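Local coordinates for annexin (Schistosoma mansoni, PDB 4MDU), which binds acidic phospholipid membranes in a calcium-dependent manner, aggregates liposomes when calcium is present and takes part in host-parasite interaction, at residues Leu138-Met143 with Ala188-Ile193; Thr109-Ala114 with Tyr150-Lys155; Leu214-Ala219 with Ser253-Lys258; Pro28-Thr33 with Leu63-Asn68. One frame throughout, in Å; residues are numbered along the deposited sequence.

In the fold
Read from the N terminus, contact 4 comes first: it lays residues 28-33, ahead of helix 38-48, on the turn between helices 56-63 and 68-82, closing a loop of 29 intervening residues. Contacts 2 and 1 follow and cross, since 138-143 falls between the two segments of contact 2 and 188-193 after them. Both use helix 140-156, contact 2 joining it to helix 109-122 within the second repeat and contact 1 tying its N-terminal end to the loop after helix 177-187. Contact 3 then pairs two helices of the third repeat. L138 packs on L113 between contacts 1 and 2, whereas N68 and T109 probably share a hydrogen bond between contacts 4 and 2.

Contact 1: residues Leu138-Met143 with Ala188-Ile193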
# COMPACT_ATOMS: atom_id res chain seq x y z
N LEU B 138 10.11 15.73 6.68
CA LEU B 138 10.64 16.44 7.85
C LEU B 138 12.13 16.25 8.00
O LEU B 138 12.62 15.12 8.06
CB LEU B 138 9.94 15.98 9.14
CG LEU B 138 8.43 16.23 9.21
CD1 LEU B 138 7.82 15.48 10.38
CD2 LEU B 138 8.13 17.73 9.28
N TRP B 139 12.87 17.35 8.09
CA TRP B 139 14.27 17.23 8.46
C TRP B 139 14.44 17.25 9.99
O TRP B 139 13.46 17.35 10.73
CB TRP B 139 15.16 18.25 7.75
CG TRP B 139 16.45 17.62 7.32
CD1 TRP B 139 17.69 17.80 7.90
CD2 TRP B 139 16.63 16.66 6.27
NE1 TRP B 139 18.62 17.03 7.24
CE2 TRP B 139 17.99 16.31 6.25
CE3 TRP B 139 15.77 16.08 5.33
CZ2 TRP B 139 18.52 15.41 5.32
CZ3 TRP B 139 16.30 15.18 4.40
CH2 TRP B 139 17.67 14.86 4.41
N ASN B 140 15.68 17.13 10.44
CA ASN B 140 15.96 16.85 11.85
C ASN B 140 15.22 17.72 12.87
O ASN B 140 14.54 17.21 13.77
CB ASN B 140 17.47 16.86 12.11
CG ASN B 140 18.18 15.71 11.42
OD1 ASN B 140 17.57 14.68 11.11
ND2 ASN B 140 19.48 15.88 11.15
N ASP B 141 15.37 19.03 12.74
CA ASP B 141 14.77 19.97 13.68
C ASP B 141 13.24 19.98 13.60
O ASP B 141 12.56 20.14 14.61
CB ASP B 141 15.33 21.36 13.44
CG ASP B 141 16.78 21.46 13.88
OD1 ASP B 141 17.14 20.75 14.82
OD2 ASP B 141 17.56 22.23 13.29
N GLU B 142 12.71 19.83 12.39
CA GLU B 142 11.27 19.78 12.19
C GLU B 142 10.72 18.54 12.86
O GLU B 142 9.71 18.60 13.56
CB GLU B 142 10.96 19.80 10.69
CG GLU B 142 11.47 21.09 10.06
CD GLU B 142 11.49 21.07 8.53
OE1 GLU B 142 11.72 19.99 7.95
OE2 GLU B 142 11.30 22.15 7.92
N MET B 143 11.43 17.43 12.68
CA MET B 143 11.02 16.15 13.23
C MET B 143 10.91 16.22 14.74
O MET B 143 9.94 15.70 15.33
CB MET B 143 12.00 15.05 12.79
CG MET B 143 11.65 13.67 13.28
SD MET B 143 10.27 12.92 12.39
CE MET B 143 9.43 12.14 13.74
N ALA B 188 15.78 11.55 13.77
CA ALA B 188 16.22 12.92 13.51
C ALA B 188 17.75 13.05 13.56
O ALA B 188 18.28 14.01 14.14
CB ALA B 188 15.58 13.89 14.52
N GLU B 189 18.46 12.07 12.99
CA GLU B 189 19.91 12.18 12.85
C GLU B 189 20.33 12.04 11.40
O GLU B 189 21.31 11.36 11.09
CB GLU B 189 20.63 11.14 13.72
CG GLU B 189 20.61 11.48 15.21
CD GLU B 189 21.30 10.42 16.05
OE1 GLU B 189 22.44 10.04 15.70
OE2 GLU B 189 20.71 9.97 17.06
N ARG B 190 19.57 12.67 10.51
CA ARG B 190 19.96 12.72 9.10
C ARG B 190 21.11 13.71 8.96
O ARG B 190 21.29 14.58 9.82
CB ARG B 190 18.76 13.12 8.23
CG ARG B 190 17.50 12.33 8.55
CD ARG B 190 16.23 12.89 7.90
NE ARG B 190 16.08 12.35 6.56
CZ ARG B 190 15.02 12.48 5.78
NH1 ARG B 190 13.92 13.14 6.17
NH2 ARG B 190 15.07 11.92 4.58
N ASP B 191 21.91 13.60 7.89
CA ASP B 191 22.98 14.57 7.67
C ASP B 191 22.41 15.97 7.62
O ASP B 191 21.33 16.19 7.09
CB ASP B 191 23.73 14.31 6.37
CG ASP B 191 24.38 12.95 6.33
OD1 ASP B 191 24.49 12.29 7.39
OD2 ASP B 191 24.77 12.54 5.22
N ASP B 192 23.18 16.91 8.15
CA ASP B 192 22.79 18.31 8.16
C ASP B 192 23.68 19.15 7.24
O ASP B 192 24.78 18.74 6.87
CB ASP B 192 22.86 18.87 9.58
CG ASP B 192 21.68 18.47 10.43
OD1 ASP B 192 20.52 18.71 10.00
OD2 ASP B 192 21.91 17.92 11.54
N ILE B 193 23.19 20.32 6.90
CA ILE B 193 23.98 21.35 6.26
C ILE B 193 23.69 22.62 7.01
O ILE B 193 22.53 23.01 7.17
CB ILE B 193 23.60 21.55 4.79
CG1 ILE B 193 23.86 20.27 3.98
CG2 ILE B 193 24.37 22.74 4.21
CD1 ILE B 193 23.05 20.20 2.66
O HOH W 1 17.64 20.24 10.90
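ND2 of N140 is gripped by the backbone of R190 and, more weakly, by the carboxylate of D192. It donates to O of R190 at 2.6 Å; that oxygen lies close to the amide plane, although the donor is tilted 28° from the plane of the carbonyl. At the other end of the amide, OD1 of N140 accepts from N of R190 at 2.9 Å, the donor lying in the carbonyl plane on a lone pair. The paired bonds to R190 fix the rotation of the amide. With CG anti to its own carbonyl carbon (chi1 -67°), N140 reaches across from the first turn of helix 140-156 in the second annexin repeat, for which W139 stands at the N-cap position. N of W139 is itself bound by OE1 of E142 at 2.9 Å.

The second segment leaves helix 177-187 at A188, which has positive phi, and starts the loop between that helix and helix 195-199. R190 lays its guanidinium flat over one face of the W139 indole, centres 3.9 Å apart and planes at 19°, and its CD stands 4.0 Å from the centroid of the six-membered ring. The guanidinium's firmer polar anchor is the backbone oxygen of C242, reached by NE, since the bond from NH1 to O of L138 is weak. At the indole edge, NE1 of W139 donates to O of D191 at 2.8 Å, with the oxygen in the ring plane. CB of A188 touches CG of M143 at 4.1 Å, across the first turn of helix 140-156.

Contact 2: residues Thr109-Ala114 with Tyr150-Lys155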
# COMPACT_ATOMS: atom_id res chain seq x y z
N THR B 109 2.19 24.35 12.38
CA THR B 109 2.47 23.20 11.52
C THR B 109 2.83 21.92 12.27
O THR B 109 2.24 20.87 12.01
CB THR B 109 3.60 23.50 10.54
OG1 THR B 109 3.26 24.67 9.78
CG2 THR B 109 3.82 22.33 9.62
N PRO B 110 3.82 21.98 13.19
CA PRO B 110 4.19 20.75 13.90
C PRO B 110 3.05 20.10 14.67
O PRO B 110 2.98 18.88 14.70
CB PRO B 110 5.32 21.21 14.85
CG PRO B 110 5.29 22.72 14.83
CD PRO B 110 4.73 23.10 13.49
N TYR B 111 2.16 20.88 15.29
CA TYR B 111 1.03 20.26 16.00
C TYR B 111 0.08 19.61 14.99
O TYR B 111 -0.44 18.49 15.16
CB TYR B 111 0.28 21.32 16.80
CG TYR B 111 -0.76 20.74 17.74
CD1 TYR B 111 -2.08 20.60 17.35
CD2 TYR B 111 -0.40 20.34 19.02
CE1 TYR B 111 -3.03 20.08 18.22
CE2 TYR B 111 -1.34 19.80 19.88
CZ TYR B 111 -2.65 19.67 19.48
OH TYR B 111 -3.57 19.15 20.36
N MET B 112 -0.16 20.33 13.91
CA MET B 112 -1.01 19.79 12.86
C MET B 112 -0.47 18.45 12.36
O MET B 112 -1.22 17.48 12.22
CB MET B 112 -1.16 20.79 11.71
CG MET B 112 -2.19 20.37 10.69
SD MET B 112 -1.32 19.67 9.31
CE MET B 112 -1.06 21.19 8.44
N LEU B 113 0.83 18.37 12.13
CA LEU B 113 1.38 17.11 11.64
C LEU B 113 1.28 16.05 12.73
O LEU B 113 0.96 14.88 12.46
CB LEU B 113 2.82 17.28 11.14
CG LEU B 113 2.91 18.17 9.90
CD1 LEU B 113 4.37 18.35 9.51
CD2 LEU B 113 2.09 17.58 8.75
N ALA B 114 1.52 16.44 13.98
CA ALA B 114 1.48 15.45 15.06
C ALA B 114 0.07 14.86 15.22
O ALA B 114 -0.09 13.67 15.41
CB ALA B 114 2.03 16.03 16.39
N TYR B 150 3.73 16.09 19.40
CA TYR B 150 3.02 14.83 19.61
C TYR B 150 2.75 14.60 21.08
O TYR B 150 1.62 14.29 21.46
CB TYR B 150 3.82 13.66 19.05
CG TYR B 150 3.02 12.39 18.88
CD1 TYR B 150 2.93 11.45 19.91
CD2 TYR B 150 2.36 12.12 17.67
CE1 TYR B 150 2.20 10.28 19.75
CE2 TYR B 150 1.62 10.95 17.51
CZ TYR B 150 1.55 10.04 18.54
OH TYR B 150 0.83 8.88 18.36
N LYS B 151 3.79 14.75 21.91
CA LYS B 151 3.63 14.61 23.35
C LYS B 151 2.53 15.54 23.87
O LYS B 151 1.79 15.19 24.78
CB LYS B 151 4.97 14.81 24.10
CG LYS B 151 5.98 13.69 23.85
CD LYS B 151 7.28 13.86 24.63
CE LYS B 151 7.05 13.68 26.13
NZ LYS B 151 6.50 12.33 26.46
N GLN B 152 2.41 16.70 23.25
CA GLN B 152 1.35 17.65 23.60
C GLN B 152 -0.02 17.22 23.08
O GLN B 152 -1.05 17.60 23.64
CB GLN B 152 1.70 19.05 23.10
CG GLN B 152 0.72 20.12 23.57
CD GLN B 152 0.55 20.14 25.08
OE1 GLN B 152 1.44 19.74 25.82
NE2 GLN B 152 -0.61 20.58 25.54
N VAL B 153 -0.05 16.43 22.01
CA VAL B 153 -1.32 15.91 21.52
C VAL B 153 -1.80 14.82 22.48
O VAL B 153 -2.99 14.72 22.77
CB VAL B 153 -1.19 15.32 20.10
CG1 VAL B 153 -2.38 14.42 19.79
CG2 VAL B 153 -1.06 16.43 19.05
N LEU B 154 -0.87 14.02 22.99
CA LEU B 154 -1.22 12.96 23.93
C LEU B 154 -1.81 13.53 25.21
O LEU B 154 -2.71 12.93 25.81
CB LEU B 154 -0.01 12.08 24.24
CG LEU B 154 0.51 11.24 23.07
CD1 LEU B 154 1.78 10.52 23.46
CD2 LEU B 154 -0.54 10.26 22.60
N LYS B 155 -1.34 14.69 25.64
CA LYS B 155 -1.90 15.30 26.84
C LYS B 155 -3.29 15.77 26.50
O LYS B 155 -4.25 15.51 27.23
CB LYS B 155 -1.05 16.48 27.32
CG LYS B 155 0.41 16.14 27.57
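Y111 presents one face of its ring to V153, whose CG2 methyl sits 3.4 Å above the ring plane, displaced toward the rim. The methyl is 3.9 Å from the ring centroid and 27° off its normal, a CH-pi contact, and its nearest ring atom is CE2 of Y111 at 3.5 Å. Two torsions bring the partners together: the ring of Y111 swings anti to the backbone N (chi1 -170°), and V153 turns CG2 anti to its carbonyl carbon. Q152 meets the same ring differently, its CG lying at the edge near the plane, beside CE2 of Y111. The hydroxyl of Y111 is hydrogen-bonded to D156, just beyond the second segment, which fastens the far end of the ring to helix 140-156.

A114 supplies the close backbone approach. Its CB points at the other helix and comes within 3.5 Å of N of Y150, with CB of Y150 at 4.0 Å and CG2 of V153 at 4.1 Å. With only a methyl on A114, the two helices come close, the CA atoms of A114 and Y150 being 4.8 Å apart. From there the ring of Y150 runs on past A114 to pack against Y118 and M121 of helix 109-122, while its hydroxyl bonds to D169. M121 belongs to a calcium site of the second repeat, which here holds no calcium; the Y150 ring thus packs beside one of its residues. The short axes pass 9.0 Å apart at a crossing angle of -62°, a steep helix pair within the all-helical bundle of an annexin repeat.

Contact 3: residues Leu214-Ala219 with Ser253-Lys258; sequences LAEADA and SEIYFK
Helix 214-219 and helix 253-258 pass each other with their short axes 8.8 Å apart at a signed angle of -56°, approaching more closely at A219 and Y256 than at E216 and I255. Both belong to the third annexin repeat, a compact all-helical bundle, and the contact joins its helices 212-224 and 246-260 away from the protein's calcium sites.

I255 carries most of the apolar packing by spreading its two branches along the facing helix. CD1, at the end of the longer branch, reaches CB of A215 at 3.6 Å and also lies beside CG of E216. The CG2 methyl, anti to the backbone N of I255, is turned to the next part of the helix, where it meets CB of A219 at 4.1 Å and the backbone of E216. A215 and A219 stand one helical turn apart, and both direct their CB atoms at the partner, making a low surface on which the isoleucine can settle. E216 contributes the aliphatic start of its chain, which crosses I255 at an angle at the more exposed border.

On the inner side, Y256 extends its ring anti to the backbone N (chi1 -174°) and carries it past the end of the segment toward L222 and Y223 of helix 212-224. Its ring also meets those of Y260 and H267, so the same side chain connects the pair with helix 264-271. The ring turns an edge to the facing backbone: O of A219 lies in its plane, 3.5 Å from CD1 of Y256.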
# COMPACT_ATOMS: atom_id res chain seq x y z
N LEU B 214 32.09 10.77 -0.81
CA LEU B 214 31.05 10.08 -0.04
C LEU B 214 30.02 9.42 -0.97
O LEU B 214 29.57 8.30 -0.71
CB LEU B 214 30.35 11.07 0.91
CG LEU B 214 29.11 10.54 1.62
CD1 LEU B 214 29.43 9.27 2.40
CD2 LEU B 214 28.55 11.62 2.54
N ALA B 215 29.63 10.13 -2.02
CA ALA B 215 28.65 9.59 -2.98
C ALA B 215 29.17 8.33 -3.65
O ALA B 215 28.45 7.34 -3.79
CB ALA B 215 28.29 10.63 -4.01
N GLU B 216 30.45 8.34 -4.05
CA GLU B 216 31.04 7.17 -4.68
C GLU B 216 31.02 5.97 -3.73
O GLU B 216 30.62 4.87 -4.10
CB GLU B 216 32.48 7.44 -5.12
CG GLU B 216 32.63 8.52 -6.16
CD GLU B 216 34.07 8.65 -6.64
OE1 GLU B 216 34.89 9.27 -5.93
OE2 GLU B 216 34.37 8.12 -7.73
N ALA B 217 31.47 6.21 -2.51
CA ALA B 217 31.47 5.17 -1.49
C ALA B 217 30.05 4.70 -1.19
O ALA B 217 29.79 3.50 -1.02
CB ALA B 217 32.14 5.68 -0.23
N ASP B 218 29.11 5.63 -1.12
CA ASP B 218 27.73 5.23 -0.91
C ASP B 218 27.25 4.42 -2.09
O ASP B 218 26.64 3.38 -1.93
CB ASP B 218 26.82 6.42 -0.65
CG ASP B 218 26.94 6.93 0.77
OD1 ASP B 218 27.37 6.15 1.64
OD2 ASP B 218 26.62 8.11 1.00
N ALA B 219 27.57 4.90 -3.29
CA ALA B 219 27.13 4.20 -4.49
C ALA B 219 27.58 2.74 -4.46
O ALA B 219 26.83 1.85 -4.86
CB ALA B 219 27.65 4.90 -5.75
N SER B 253 22.77 9.58 -6.78
CA SER B 253 21.99 8.99 -7.84
C SER B 253 22.76 9.07 -9.17
O SER B 253 22.87 8.08 -9.87
CB SER B 253 20.62 9.65 -7.95
OG SER B 253 19.88 9.07 -9.00
N GLU B 254 23.30 10.25 -9.49
CA GLU B 254 24.04 10.42 -10.75
C GLU B 254 25.23 9.47 -10.82
O GLU B 254 25.42 8.75 -11.81
CB GLU B 254 24.54 11.85 -10.92
CG GLU B 254 23.43 12.91 -10.94
CD GLU B 254 22.66 12.93 -12.25
OE1 GLU B 254 23.07 13.64 -13.19
OE2 GLU B 254 21.62 12.23 -12.33
N ILE B 255 26.03 9.47 -9.76
CA ILE B 255 27.25 8.67 -9.71
C ILE B 255 26.92 7.19 -9.79
O ILE B 255 27.62 6.40 -10.44
CB ILE B 255 28.06 8.98 -8.44
CG1 ILE B 255 28.79 10.30 -8.63
CG2 ILE B 255 29.06 7.88 -8.15
CD1 ILE B 255 29.45 10.81 -7.38
N TYR B 256 25.83 6.81 -9.13
CA TYR B 256 25.43 5.42 -9.15
C TYR B 256 25.16 4.98 -10.60
O TYR B 256 25.56 3.89 -11.00
CB TYR B 256 24.20 5.17 -8.27
CG TYR B 256 23.85 3.71 -8.18
CD1 TYR B 256 24.41 2.89 -7.20
CD2 TYR B 256 22.97 3.13 -9.09
CE1 TYR B 256 24.09 1.54 -7.12
CE2 TYR B 256 22.64 1.78 -9.02
CZ TYR B 256 23.20 0.99 -8.04
OH TYR B 256 22.87 -0.34 -7.97
N PHE B 257 24.52 5.84 -11.38
CA PHE B 257 24.17 5.45 -12.74
C PHE B 257 25.37 5.39 -13.67
O PHE B 257 25.47 4.48 -14.50
CB PHE B 257 23.09 6.37 -13.33
CG PHE B 257 22.78 6.07 -14.77
CD1 PHE B 257 22.00 4.97 -15.11
CD2 PHE B 257 23.30 6.86 -15.78
CE1 PHE B 257 21.73 4.69 -16.44
CE2 PHE B 257 23.04 6.58 -17.11
CZ PHE B 257 22.25 5.49 -17.44
N LYS B 258 26.29 6.34 -13.55
CA LYS B 258 27.48 6.31 -14.39
C LYS B 258 28.28 5.02 -14.16
O LYS B 258 28.82 4.44 -15.10
CB LYS B 258 28.34 7.54 -14.15
CG LYS B 258 27.60 8.85 -14.37
CD LYS B 258 28.55 10.04 -14.38
CE LYS B 258 27.83 11.36 -14.68
NZ LYS B 258 28.78 12.51 -14.84

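Contact 4: residues Pro28-Thr33 with Leu63-Asn68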
# COMPACT_ATOMS: atom_id res chain seq x y z
N PRO B 28 7.25 28.55 -4.09
CA PRO B 28 6.05 28.35 -3.27
C PRO B 28 4.87 29.17 -3.78
O PRO B 28 5.08 30.12 -4.55
CB PRO B 28 6.49 28.87 -1.90
CG PRO B 28 7.45 29.97 -2.24
CD PRO B 28 8.14 29.59 -3.53
N THR B 29 3.65 28.84 -3.35
CA THR B 29 2.52 29.72 -3.66
C THR B 29 2.30 30.75 -2.54
O THR B 29 1.56 31.72 -2.72
CB THR B 29 1.22 28.94 -3.87
OG1 THR B 29 0.96 28.15 -2.70
CG2 THR B 29 1.34 28.04 -5.10
N ILE B 30 2.91 30.52 -1.38
CA ILE B 30 2.82 31.49 -0.29
C ILE B 30 4.19 31.90 0.25
O ILE B 30 4.96 31.06 0.72
CB ILE B 30 1.90 31.03 0.88
CG1 ILE B 30 0.46 30.79 0.39
CG2 ILE B 30 1.91 32.09 2.02
CD1 ILE B 30 -0.45 29.96 1.40
N LYS B 31 4.48 33.19 0.17
CA LYS B 31 5.75 33.74 0.61
C LYS B 31 5.46 34.71 1.75
O LYS B 31 4.40 35.34 1.76
CB LYS B 31 6.42 34.53 -0.53
CG LYS B 31 7.01 33.68 -1.65
CD LYS B 31 7.17 34.50 -2.94
CE LYS B 31 8.61 34.89 -3.21
NZ LYS B 31 9.43 33.75 -3.69
N PRO B 32 6.41 34.85 2.69
CA PRO B 32 6.26 35.86 3.74
C PRO B 32 5.93 37.22 3.12
O PRO B 32 6.57 37.64 2.15
CB PRO B 32 7.64 35.89 4.41
CG PRO B 32 8.56 35.18 3.45
CD PRO B 32 7.70 34.16 2.77
N THR B 33 4.93 37.88 3.69
CA THR B 33 4.45 39.17 3.22
C THR B 33 5.31 40.28 3.83
O THR B 33 5.30 40.48 5.04
CB THR B 33 2.97 39.37 3.62
OG1 THR B 33 2.26 38.13 3.49
CG2 THR B 33 2.31 40.44 2.75
N LEU B 63 -5.97 34.03 5.99
CA LEU B 63 -5.34 32.85 6.55
C LEU B 63 -4.74 31.92 5.51
O LEU B 63 -3.65 31.39 5.72
CB LEU B 63 -6.35 32.09 7.43
CG LEU B 63 -6.81 32.85 8.68
CD1 LEU B 63 -7.94 32.11 9.38
CD2 LEU B 63 -5.62 33.08 9.62
N ALA B 64 -5.43 31.73 4.39
CA ALA B 64 -4.91 30.91 3.29
C ALA B 64 -3.93 31.67 2.37
O ALA B 64 -3.49 31.14 1.34
CB ALA B 64 -6.05 30.31 2.48
N ARG B 65 -3.63 32.91 2.73
CA ARG B 65 -2.58 33.67 2.04
C ARG B 65 -1.40 34.09 2.94
O ARG B 65 -0.66 35.01 2.62
CB ARG B 65 -3.16 34.90 1.35
CG ARG B 65 -4.16 34.60 0.21
CD ARG B 65 -3.58 33.61 -0.82
NE ARG B 65 -2.27 34.04 -1.30
CZ ARG B 65 -1.35 33.22 -1.79
NH1 ARG B 65 -1.58 31.91 -1.88
NH2 ARG B 65 -0.17 33.70 -2.19
N ARG B 66 -1.23 33.40 4.07
CA ARG B 66 -0.11 33.68 4.99
C ARG B 66 0.66 32.40 5.30
O ARG B 66 0.10 31.31 5.26
CB ARG B 66 -0.64 34.28 6.31
CG ARG B 66 -1.51 35.53 6.16
CD ARG B 66 -0.69 36.81 5.88
NE ARG B 66 -1.56 37.99 5.90
CZ ARG B 66 -2.20 38.47 4.84
NH1 ARG B 66 -2.04 37.88 3.65
NH2 ARG B 66 -3.00 39.53 4.95
N THR B 67 1.95 32.52 5.61
CA THR B 67 2.72 31.35 5.99
C THR B 67 2.30 30.94 7.39
O THR B 67 1.63 31.71 8.10
CB THR B 67 4.21 31.65 6.06
OG1 THR B 67 4.44 32.52 7.17
CG2 THR B 67 4.68 32.32 4.79
N ASN B 68 2.68 29.73 7.78
CA ASN B 68 2.45 29.25 9.13
C ASN B 68 2.95 30.23 10.21
O ASN B 68 2.23 30.57 11.14
CB ASN B 68 3.09 27.88 9.32
CG ASN B 68 2.99 27.38 10.76
OD1 ASN B 68 1.92 26.95 11.19
ND2 ASN B 68 4.10 27.42 11.49
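I30 packs against the turn that ends helix 56-63, with its CB directed at the opposing segment and its branches parting over the backbone. CG1, anti to the carbonyl carbon of I30 (chi1 -60°), passes over one face of the R65 guanidinium, 3.3 Å from NH1 of R65. Beyond it CD1 continues to the carbonyl of A64, coming to 3.3 Å from O of that residue. The other branch, CG2 of I30, rests on the peptide linking R66 to T67 and lies 3.5 Å from C of R66; it also meets the CG2 methyl of T67 at 3.9 Å. That methyl is shared, for it extends to the start of P32, 3.7 Å from N of the proline.

R65 leaves the turn pointing away, but bends at chi2 and chi3 (both -52°) and folds its guanidinium back across I30. NH2 of R65 then donates to O of T29 at 2.7 Å, with the oxygen close to the guanidinium plane and the donor in the carbonyl plane. NH1 makes a weak second bond to that oxygen and a hydrogen bond to the backbone oxygen of V357. The R66 guanidinium forms a salt bridge with D41 through NE and a weak bond from NH1 to O of R65.

The type I turn, L63 to R66, ends helix 56-63; T67 then N-caps helix 68-82. Against this corner of the first annexin repeat runs the N-terminal segment, with I30 also touching L358 of helix 349-358 and T29 packing on helix 324-335 of the fourth repeat.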